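Local coordinates for putative branched-chain amino acid ABC transporter (Chromobacterium violaceum, PDB 4PYR), which belongs to the LppC lipoprotein family of periplasmic-binding-protein-like folds, binds glutathione, and may regulate the activity of an enzyme, at residues I105-A110 and G139-D144; A110-R115 and E291-A296; R118-A123 and P198-S203. All blocks are in the same frame, centred on the assembly; numbering follows the deposited sequence. Where two conformers were deposited one is given.

Contact 1: I105-A110 and G139-D144; sequences IVEGEA and GKAFAD. With GSH (glutathione), chain B.
E107 and A110 meet A141 and F142 where the first turns of helix 106-119 lie beside helix 133-150. I105, just ahead of that helix, turns instead to glutathione: its CG2 approaches the thiol sulfur SG2 so closely that the exact spacing is doubtful. V106 follows, resting on L134, R137 and L138. E107 lays its CG on the methyl of A141, 3.6 Å from A141 CB. A bend in the chain (chi2 88°) then carries the carboxylate toward the glutathione side, where OE1 forms a salt bridge with R137, the arginine that also hydrogen-bonds glutathione; a second-shell acid thus probably orients a ligand-binding residue. The two helices belong to one lobe of a two-lobed fold of the periplasmic binding protein type. Their local axes cross at -40° and approach to 8.0 Å, a close spacing consistent with the alanines A110 and A141 at the crossing. There A110 points its CB at the second helix, 3.8 Å from A141 CB and 4.2 Å from F142 CB. The carbonyl of A110 lies obliquely to the F142 ring, its O 3.6 Å from F142 CD2. With CG anti to the backbone N (chi1 -177°), that ring reaches along helix 106-119 to L113, A114 and M117.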
loop_
_atom_site.group_PDB
_atom_site.type_symbol
_atom_site.label_atom_id
_atom_site.label_comp_id
_atom_site.label_asym_id
_atom_site.label_seq_id
_atom_site.Cartn_x
_atom_site.Cartn_y
_atom_site.Cartn_z
ATOM N N ILE A 105 -1.374 1.232 -3.091
ATOM C CA ILE A 105 -1.633 0.781 -4.486
ATOM C C ILE A 105 -0.973 -0.539 -4.811
ATOM O O ILE A 105 0.252 -0.715 -4.704
ATOM C CB ILE A 105 -1.169 1.794 -5.562
ATOM C CG1 ILE A 105 0.250 2.313 -5.316
ATOM C CG2 ILE A 105 -2.153 2.927 -5.662
ATOM C CD1 ILE A 105 0.808 3.006 -6.546
ATOM N N VAL A 106 -1.783 -1.473 -5.269
ATOM C CA VAL A 106 -1.324 -2.824 -5.444
ATOM C C VAL A 106 -0.290 -3.017 -6.521
ATOM O O VAL A 106 0.565 -3.905 -6.394
ATOM C CB VAL A 106 -2.515 -3.743 -5.656
ATOM C CG1 VAL A 106 -3.435 -3.599 -4.447
ATOM C CG2 VAL A 106 -3.217 -3.441 -6.997
ATOM N N GLU A 107 -0.346 -2.192 -7.572
ATOM C CA GLU A 107 0.598 -2.324 -8.660
ATOM C C GLU A 107 2.019 -2.164 -8.149
ATOM O O GLU A 107 2.951 -2.787 -8.670
ATOM C CB GLU A 107 0.315 -1.281 -9.741
ATOM C CG GLU A 107 -0.809 -1.663 -10.703
ATOM C CD GLU A 107 -2.181 -1.257 -10.240
ATOM O OE1 GLU A 107 -2.343 -0.763 -9.101
ATOM O OE2 GLU A 107 -3.145 -1.461 -11.016
ATOM N N GLY A 108 2.196 -1.292 -7.139
ATOM C CA GLY A 108 3.496 -1.109 -6.534
ATOM C C GLY A 108 4.070 -2.388 -5.957
ATOM O O GLY A 108 5.238 -2.669 -6.096
ATOM N N GLU A 109 3.224 -3.207 -5.377
ATOM C CA GLU A 109 3.721 -4.439 -4.812
ATOM C C GLU A 109 4.057 -5.448 -5.924
ATOM O O GLU A 109 5.075 -6.148 -5.865
ATOM C CB GLU A 109 2.690 -5.007 -3.842
ATOM C CG GLU A 109 2.431 -4.102 -2.652
ATOM C CD GLU A 109 1.619 -4.750 -1.556
ATOM O OE1 GLU A 109 1.404 -5.971 -1.669
ATOM O OE2 GLU A 109 1.277 -4.038 -0.585
ATOM N N ALA A 110 3.250 -5.454 -6.993
ATOM C CA ALA A 110 3.527 -6.362 -8.110
ATOM C C ALA A 110 4.853 -6.030 -8.745
ATOM O O ALA A 110 5.611 -6.930 -9.079
ATOM C CB ALA A 110 2.417 -6.294 -9.140
ATOM N N GLY A 139 -1.243 -8.900 -12.016
ATOM C CA GLY A 139 -0.554 -9.657 -13.004
ATOM C C GLY A 139 -0.003 -8.768 -14.114
ATOM O O GLY A 139 1.123 -8.974 -14.503
ATOM N N LYS A 140 -0.816 -7.817 -14.584
ATOM C CA LYS A 140 -0.333 -6.855 -15.620
ATOM C C LYS A 140 0.886 -6.084 -15.119
ATOM O O LYS A 140 1.905 -5.965 -15.838
ATOM C CB LYS A 140 -1.490 -5.915 -16.020
ATOM C CG LYS A 140 -1.104 -4.713 -16.884
ATOM C CD LYS A 140 -0.591 -5.141 -18.236
ATOM C CE LYS A 140 -0.629 -3.942 -19.177
ATOM N NZ LYS A 140 0.300 -3.946 -20.355
ATOM N N ALA A 141 0.790 -5.558 -13.892
ATOM C CA ALA A 141 1.876 -4.785 -13.340
ATOM C C ALA A 141 3.137 -5.617 -13.172
ATOM O O ALA A 141 4.230 -5.153 -13.440
ATOM C CB ALA A 141 1.438 -4.134 -12.045
ATOM N N PHE A 142 2.980 -6.880 -12.688
ATOM C CA PHE A 142 4.126 -7.765 -12.604
ATOM C C PHE A 142 4.776 -7.990 -13.991
ATOM O O PHE A 142 5.994 -7.906 -14.170
ATOM C CB PHE A 142 3.712 -9.098 -11.941
ATOM C CG PHE A 142 4.852 -10.043 -11.761
ATOM C CD1 PHE A 142 5.383 -10.747 -12.834
ATOM C CD2 PHE A 142 5.420 -10.220 -10.516
ATOM C CE1 PHE A 142 6.475 -11.570 -12.670
ATOM C CE2 PHE A 142 6.506 -11.049 -10.355
ATOM C CZ PHE A 142 7.021 -11.760 -11.407
ATOM N N ALA A 143 3.945 -8.354 -14.943
ATOM C CA ALA A 143 4.394 -8.722 -16.255
ATOM C C ALA A 143 5.093 -7.535 -16.927
ATOM O O ALA A 143 6.131 -7.710 -17.550
ATOM C CB ALA A 143 3.216 -9.167 -17.067
ATOM N N ASP A 144 4.540 -6.356 -16.750
ATOM C CA ASP A 144 5.177 -5.162 -17.367
ATOM C C ASP A 144 6.565 -4.921 -16.780
ATOM O O ASP A 144 7.528 -4.545 -17.518
ATOM C CB ASP A 144 4.305 -3.932 -17.173
ATOM C CG ASP A 144 3.110 -3.889 -18.132
ATOM O OD1 ASP A 144 3.031 -4.712 -19.073
ATOM O OD2 ASP A 144 2.208 -3.055 -17.940
HETATM N N1 GSH B . -5.910 3.595 -10.283
HETATM C CA1 GSH B . -6.544 2.339 -9.944
HETATM C C1 GSH B . -6.873 1.516 -11.172
HETATM O O11 GSH B . -5.974 1.219 -12.006
HETATM O O12 GSH B . -8.049 1.103 -11.312
HETATM C CB1 GSH B . -7.817 2.585 -9.124
HETATM C CG1 GSH B . -7.584 3.403 -7.854
HETATM C CD1 GSH B . -6.704 2.661 -6.895
HETATM O OE1 GSH B . -6.167 1.624 -7.258
HETATM N N2 GSH B . -6.596 3.227 -5.672
HETATM C CA2 GSH B . -5.805 2.704 -4.550
HETATM C C2 GSH B . -6.727 2.163 -3.499
HETATM O O2 GSH B . -7.736 1.703 -4.044
HETATM C CB2 GSH B . -4.909 3.801 -4.008
HETATM S SG2 GSH B . -4.588 5.015 -5.278
HETATM N N3 GSH B . -6.529 2.162 -2.128
HETATM C CA3 GSH B . -5.342 2.504 -1.288
HETATM C C3 GSH B . -5.589 3.390 -0.063
HETATM O O31 GSH B . -4.867 3.267 0.979
HETATM O O32 GSH B . -6.512 4.227 -0.113
#

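Contact 2: A110-R115 and E291-A296; sequences ARQLAR and ERQLPA
The carboxamide of Q112 meets the main chain on both sides of Q293, addressing R292 O with one end and L294 N with the other. The secure half is the bond from L294 N to Q112 OE1, 2.7 Å long and fairly straight (159° at the hydrogen). Its donor lies in the plane of the side-chain carbonyl and on a lone pair. The other half, from Q112 NE2 to R292 O, is modelled so short and so bent that its exact geometry is doubtful. The amide fits closely against the chain between these two points: Q112 OE1 is 3.4 Å from Q293 CA and 3.8 Å from L294 CB. Beyond CG the glutamine is extended (chi2 -178°), which carries the flat group straight out from the helix to the strand.

Further out, NE2 also makes a weak hydrogen bond back to G108 O, one turn earlier in the helix. Both Q112 and L294 pack on I220 of strand 218-220. On its other flank the strand pairs through backbone hydrogen bonds with strand 280-284, E291 with K283 and Q293 with D281, while the side chain of R292 forms a salt bridge with E109 and donates to T279 O. The result is a helix tied by a side-chain amide to strand 290-298, which runs antiparallel to strand 218-220 in the mixed sheet of one lobe of this periplasmic-binding-protein-like fold.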
loop_
_atom_site.group_PDB
_atom_site.type_symbol
_atom_site.label_atom_id
_atom_site.label_comp_id
_atom_site.label_asym_id
_atom_site.label_seq_id
_atom_site.Cartn_x
_atom_site.Cartn_y
_atom_site.Cartn_z
ATOM N N ALA A 110 3.250 -5.454 -6.993
ATOM C CA ALA A 110 3.527 -6.362 -8.110
ATOM C C ALA A 110 4.853 -6.030 -8.745
ATOM O O ALA A 110 5.611 -6.930 -9.079
ATOM C CB ALA A 110 2.417 -6.294 -9.140
ATOM N N ARG A 111 5.121 -4.721 -8.925
ATOM C CA ARG A 111 6.367 -4.327 -9.545
ATOM C C ARG A 111 7.551 -4.772 -8.685
ATOM O O ARG A 111 8.546 -5.317 -9.173
ATOM C CB ARG A 111 6.376 -2.818 -9.718
ATOM C CG ARG A 111 5.510 -2.341 -10.853
ATOM C CD ARG A 111 5.876 -0.888 -11.155
ATOM N NE ARG A 111 5.118 -0.011 -10.276
ATOM C CZ ARG A 111 3.838 0.308 -10.480
ATOM N NH1 ARG A 111 3.173 -0.144 -11.550
ATOM N NH2 ARG A 111 3.224 1.099 -9.620
ATOM N N GLN A 112 7.476 -4.506 -7.390
ATOM C CA GLN A 112 8.494 -4.969 -6.514
ATOM C C GLN A 112 8.708 -6.454 -6.501
ATOM O O GLN A 112 9.852 -6.898 -6.487
ATOM C CB GLN A 112 8.196 -4.500 -5.137
ATOM C CG GLN A 112 8.499 -3.016 -5.023
ATOM C CD GLN A 112 8.227 -2.607 -3.619
ATOM O OE1 GLN A 112 8.900 -3.101 -2.688
ATOM N NE2 GLN A 112 7.179 -1.786 -3.425
ATOM N N LEU A 113 7.617 -7.215 -6.547
ATOM C CA LEU A 113 7.772 -8.645 -6.555
ATOM C C LEU A 113 8.587 -9.126 -7.770
ATOM O O LEU A 113 9.426 -10.006 -7.649
ATOM C CB LEU A 113 6.412 -9.324 -6.540
ATOM C CG LEU A 113 6.477 -10.810 -6.233
ATOM C CD1 LEU A 113 6.903 -11.030 -4.794
ATOM C CD2 LEU A 113 5.109 -11.398 -6.545
ATOM N N ALA A 114 8.356 -8.513 -8.928
ATOM C CA ALA A 114 9.154 -8.838 -10.077
ATOM C C ALA A 114 10.611 -8.526 -9.815
ATOM O O ALA A 114 11.465 -9.311 -10.169
ATOM C CB ALA A 114 8.662 -8.084 -11.298
ATOM N N ARG A 115 10.902 -7.349 -9.242
ATOM C CA ARG A 115 12.265 -7.017 -8.890
ATOM C C ARG A 115 12.907 -7.973 -7.872
ATOM O O ARG A 115 14.075 -8.345 -8.035
ATOM C CB ARG A 115 12.330 -5.544 -8.438
ATOM C CG ARG A 115 11.953 -4.581 -9.567
ATOM C CD ARG A 115 12.380 -3.157 -9.273
ATOM N NE ARG A 115 11.542 -2.527 -8.263
ATOM C CZ ARG A 115 10.440 -1.813 -8.529
ATOM N NH1 ARG A 115 10.008 -1.639 -9.776
ATOM N NH2 ARG A 115 9.750 -1.281 -7.529
ATOM N N GLU A 291 6.288 6.285 -3.066
ATOM C CA GLU A 291 6.315 4.880 -3.335
ATOM C C GLU A 291 6.891 4.122 -2.144
ATOM O O GLU A 291 7.635 4.683 -1.345
ATOM C CB GLU A 291 6.995 4.582 -4.655
ATOM C CG GLU A 291 6.327 5.325 -5.814
ATOM C CD GLU A 291 7.067 5.196 -7.124
ATOM O OE1 GLU A 291 8.283 4.848 -7.103
ATOM O OE2 GLU A 291 6.419 5.454 -8.176
ATOM N N ARG A 292 6.453 2.880 -1.993
ATOM C CA ARG A 292 6.709 2.073 -0.820
ATOM C C ARG A 292 7.522 0.856 -1.189
ATOM O O ARG A 292 7.041 -0.029 -1.908
ATOM C CB ARG A 292 5.423 1.508 -0.210
ATOM C CG ARG A 292 4.455 2.437 0.468
ATOM C CD ARG A 292 3.454 1.619 1.259
ATOM N NE ARG A 292 2.725 0.713 0.405
ATOM C CZ ARG A 292 2.400 -0.564 0.683
ATOM N NH1 ARG A 292 2.783 -1.163 1.798
ATOM N NH2 ARG A 292 1.714 -1.236 -0.207
ATOM N N GLN A 293 8.727 0.786 -0.647
ATOM C CA GLN A 293 9.651 -0.313 -0.900
ATOM C C GLN A 293 9.509 -1.267 0.272
ATOM O O GLN A 293 9.635 -0.861 1.426
ATOM C CB GLN A 293 11.052 0.227 -0.989
ATOM C CG GLN A 293 11.966 -0.452 -1.965
ATOM C CD GLN A 293 13.295 0.253 -2.044
ATOM O OE1 GLN A 293 13.722 0.742 -3.123
ATOM N NE2 GLN A 293 13.927 0.412 -0.887
ATOM N N LEU A 294 9.234 -2.537 -0.020
ATOM C CA LEU A 294 8.814 -3.474 1.013
ATOM C C LEU A 294 9.848 -4.580 1.226
ATOM O O LEU A 294 10.435 -5.080 0.262
ATOM C CB LEU A 294 7.510 -4.172 0.636
ATOM C CG LEU A 294 6.294 -3.276 0.421
ATOM C CD1 LEU A 294 5.119 -4.169 0.055
ATOM C CD2 LEU A 294 5.974 -2.447 1.638
ATOM N N PRO A 295 9.985 -5.028 2.480
ATOM C CA PRO A 295 10.786 -6.190 2.819
ATOM C C PRO A 295 10.055 -7.513 2.420
ATOM O O PRO A 295 8.821 -7.552 2.216
ATOM C CB PRO A 295 10.904 -6.083 4.336
ATOM C CG PRO A 295 9.620 -5.442 4.743
ATOM C CD PRO A 295 9.289 -4.477 3.647
ATOM N N ALA A 296 10.847 -8.563 2.290
ATOM C CA ALA A 296 10.332 -9.886 2.006
ATOM C C ALA A 296 10.203 -10.669 3.276
ATOM O O ALA A 296 10.898 -10.454 4.238
ATOM C CB ALA A 296 11.237 -10.620 1.049
#

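Contact 3: R118-A123 and P198-S203; sequences RDDSRA and PVYGTS
Y200 brings its phenol oxygen to D120 and R122, two residues placed just after helix 106-119 by the Schellman motif that ends it. S121, with positive phi, is the C-prime residue of that motif, with bonds from S121 N to R118 O and from R122 N to M117 O. The turn leaves the side chains before and after S121 directed at strand 199-201, part of the parallel portion of the lobe's mixed sheet, while S121 itself points away.

The two partners come to the tyrosine differently. The carboxylate of D120 stands at the edge of the ring, its plane turned 46° from that of the ring, and accepts a hydrogen bond from the hydroxyl, 2.6 Å from Y200 OH to D120 OD2. The phenol meets that oxygen on its anti side, somewhat out of the carboxylate plane. R122 arrives at about a right angle to the tyrosine, with guanidinium and ring planes 71° apart. It offers its side edge, so that two nitrogens grip one atom: R122 NE lies 2.9 Å and R122 NH2 3.0 Å from Y200 OH, which sits close to the guanidinium plane. The hydroxyl therefore donates once and accepts twice, an arrangement that should fix its rotation. The phenol thus sits between the carboxylate and the guanidinium, and the nearby arginine would be expected to polarise the O-H bond toward D120. A bend in the R122 chain (chi2 -39°) turns this edge to the tyrosine.

The Y200 side chain also packs on L113, L116 and M117 of helix 106-119 and on A176 of the adjoining strand. A176 touches both R122 and P198 as well. P198 lies over one face of the guanidinium and toward its rim, with P198 CG 3.6 Å from R122 NH2.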
loop_
_atom_site.group_PDB
_atom_site.type_symbol
_atom_site.label_atom_id
_atom_site.label_comp_id
_atom_site.label_asym_id
_atom_site.label_seq_id
_atom_site.Cartn_x
_atom_site.Cartn_y
_atom_site.Cartn_z
ATOM N N ARG A 118 13.822 -11.199 -9.659
ATOM C CA ARG A 118 15.058 -11.003 -10.384
ATOM C C ARG A 118 16.279 -11.060 -9.480
ATOM O O ARG A 118 17.257 -11.742 -9.772
ATOM C CB ARG A 118 15.007 -9.660 -11.100
ATOM C CG ARG A 118 14.134 -9.701 -12.319
ATOM C CD ARG A 118 14.762 -10.613 -13.346
ATOM N NE ARG A 118 15.783 -9.948 -14.152
ATOM C CZ ARG A 118 16.258 -10.465 -15.280
ATOM N NH1 ARG A 118 15.768 -11.629 -15.698
ATOM N NH2 ARG A 118 17.173 -9.830 -15.984
ATOM N N ASP A 119 16.211 -10.359 -8.361
ATOM C CA ASP A 119 17.294 -10.422 -7.394
ATOM C C ASP A 119 17.621 -11.842 -6.949
ATOM O O ASP A 119 18.792 -12.202 -6.781
ATOM C CB ASP A 119 16.985 -9.620 -6.153
ATOM C CG ASP A 119 18.243 -9.314 -5.393
ATOM O OD1 ASP A 119 19.224 -8.844 -6.037
ATOM O OD2 ASP A 119 18.268 -9.604 -4.185
ATOM N N ASP A 120 16.559 -12.636 -6.780
ATOM C CA ASP A 120 16.672 -14.050 -6.382
ATOM C C ASP A 120 17.039 -14.995 -7.557
ATOM O O ASP A 120 16.914 -16.209 -7.422
ATOM C CB ASP A 120 15.340 -14.557 -5.777
ATOM C CG ASP A 120 15.044 -14.049 -4.366
ATOM O OD1 ASP A 120 15.921 -13.407 -3.759
ATOM O OD2 ASP A 120 13.904 -14.354 -3.839
ATOM N N SER A 121 17.449 -14.446 -8.705
ATOM C CA SER A 121 17.917 -15.217 -9.866
ATOM C C SER A 121 16.918 -16.213 -10.417
ATOM O O SER A 121 17.300 -17.297 -10.884
ATOM C CB SER A 121 19.246 -15.949 -9.585
ATOM O OG SER A 121 20.280 -15.046 -9.283
ATOM N N ARG A 122 15.641 -15.852 -10.366
ATOM C CA ARG A 122 14.613 -16.668 -11.001
ATOM C C ARG A 122 14.672 -16.324 -12.470
ATOM O O ARG A 122 14.355 -15.224 -12.842
ATOM C CB ARG A 122 13.233 -16.368 -10.439
ATOM C CG ARG A 122 13.145 -16.522 -8.926
ATOM C CD ARG A 122 13.935 -17.720 -8.432
ATOM N NE ARG A 122 13.727 -17.893 -6.997
ATOM C CZ ARG A 122 14.341 -18.802 -6.264
ATOM N NH1 ARG A 122 15.197 -19.637 -6.814
ATOM N NH2 ARG A 122 14.093 -18.865 -4.963
ATOM N N ALA A 123 15.109 -17.262 -13.292
ATOM C CA ALA A 123 15.305 -16.989 -14.719
ATOM C C ALA A 123 14.067 -17.243 -15.576
ATOM O O ALA A 123 13.922 -16.662 -16.654
ATOM C CB ALA A 123 16.455 -17.819 -15.245
ATOM N N PRO A 198 9.962 -22.732 -5.672
ATOM C CA PRO A 198 9.748 -21.452 -5.004
ATOM C C PRO A 198 8.478 -20.755 -5.479
ATOM O O PRO A 198 8.250 -20.645 -6.691
ATOM C CB PRO A 198 10.970 -20.649 -5.422
ATOM C CG PRO A 198 12.009 -21.630 -5.782
ATOM C CD PRO A 198 11.282 -22.819 -6.315
ATOM N N VAL A 199 7.660 -20.288 -4.541
ATOM C CA VAL A 199 6.405 -19.638 -4.825
ATOM C C VAL A 199 6.430 -18.277 -4.121
ATOM O O VAL A 199 6.825 -18.174 -2.962
ATOM C CB VAL A 199 5.193 -20.479 -4.362
ATOM C CG1 VAL A 199 3.885 -19.740 -4.626
ATOM C CG2 VAL A 199 5.222 -21.839 -5.070
ATOM N N TYR A 200 6.040 -17.243 -4.862
ATOM C CA TYR A 200 6.042 -15.882 -4.403
ATOM C C TYR A 200 4.693 -15.225 -4.570
ATOM O O TYR A 200 3.948 -15.535 -5.507
ATOM C CB TYR A 200 6.997 -15.088 -5.288
ATOM C CG TYR A 200 8.445 -15.436 -5.162
ATOM C CD1 TYR A 200 8.986 -16.565 -5.791
ATOM C CD2 TYR A 200 9.303 -14.619 -4.429
ATOM C CE1 TYR A 200 10.320 -16.869 -5.691
ATOM C CE2 TYR A 200 10.656 -14.874 -4.354
ATOM C CZ TYR A 200 11.186 -15.995 -4.957
ATOM O OH TYR A 200 12.555 -16.271 -4.884
ATOM N N GLY A 201 4.369 -14.301 -3.697
ATOM C CA GLY A 201 3.177 -13.476 -3.835
ATOM C C GLY A 201 3.407 -12.080 -3.235
ATOM O O GLY A 201 4.433 -11.796 -2.638
ATOM N N THR A 202 2.390 -11.246 -3.377
ATOM C CA THR A 202 2.317 -9.966 -2.739
ATOM C C THR A 202 1.551 -10.086 -1.425
ATOM O O THR A 202 1.187 -11.189 -1.006
ATOM C CB THR A 202 1.648 -8.904 -3.634
ATOM O OG1 THR A 202 0.270 -9.259 -3.852
ATOM C CG2 THR A 202 2.312 -8.853 -4.939
ATOM N N SER A 203 1.246 -8.953 -0.793
ATOM C CA SER A 203 0.558 -8.952 0.471
ATOM C C SER A 203 -0.880 -9.440 0.312
ATOM O O SER A 203 -1.530 -9.624 1.298
ATOM C CB SER A 203 0.577 -7.552 1.105
ATOM O OG SER A 203 -0.224 -6.621 0.407
#

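Overall arrangement
All three contacts draw on helix 106-119 or the turn that ends it, in order along the chain. Contact 1 is buried and largely apolar, helix against helix; contacts 2 and 3 are only partly buried and rely on polar groups, contact 2 joining the helix, and contact 3 its closing turn, to strands of the same mixed sheet. Contact 2 has an amide reading backbone atoms, whereas contact 3 gathers charged side chains round a phenol. Contact 1 borders the glutathione pocket, and contact 3 lies away from it. E109 of contact 1 reaches both of the others, pairing with R292 of contact 2 and probably hydrogen-bonding S203 OG of contact 3, while L113 of contact 2 packs against Y200 and G201.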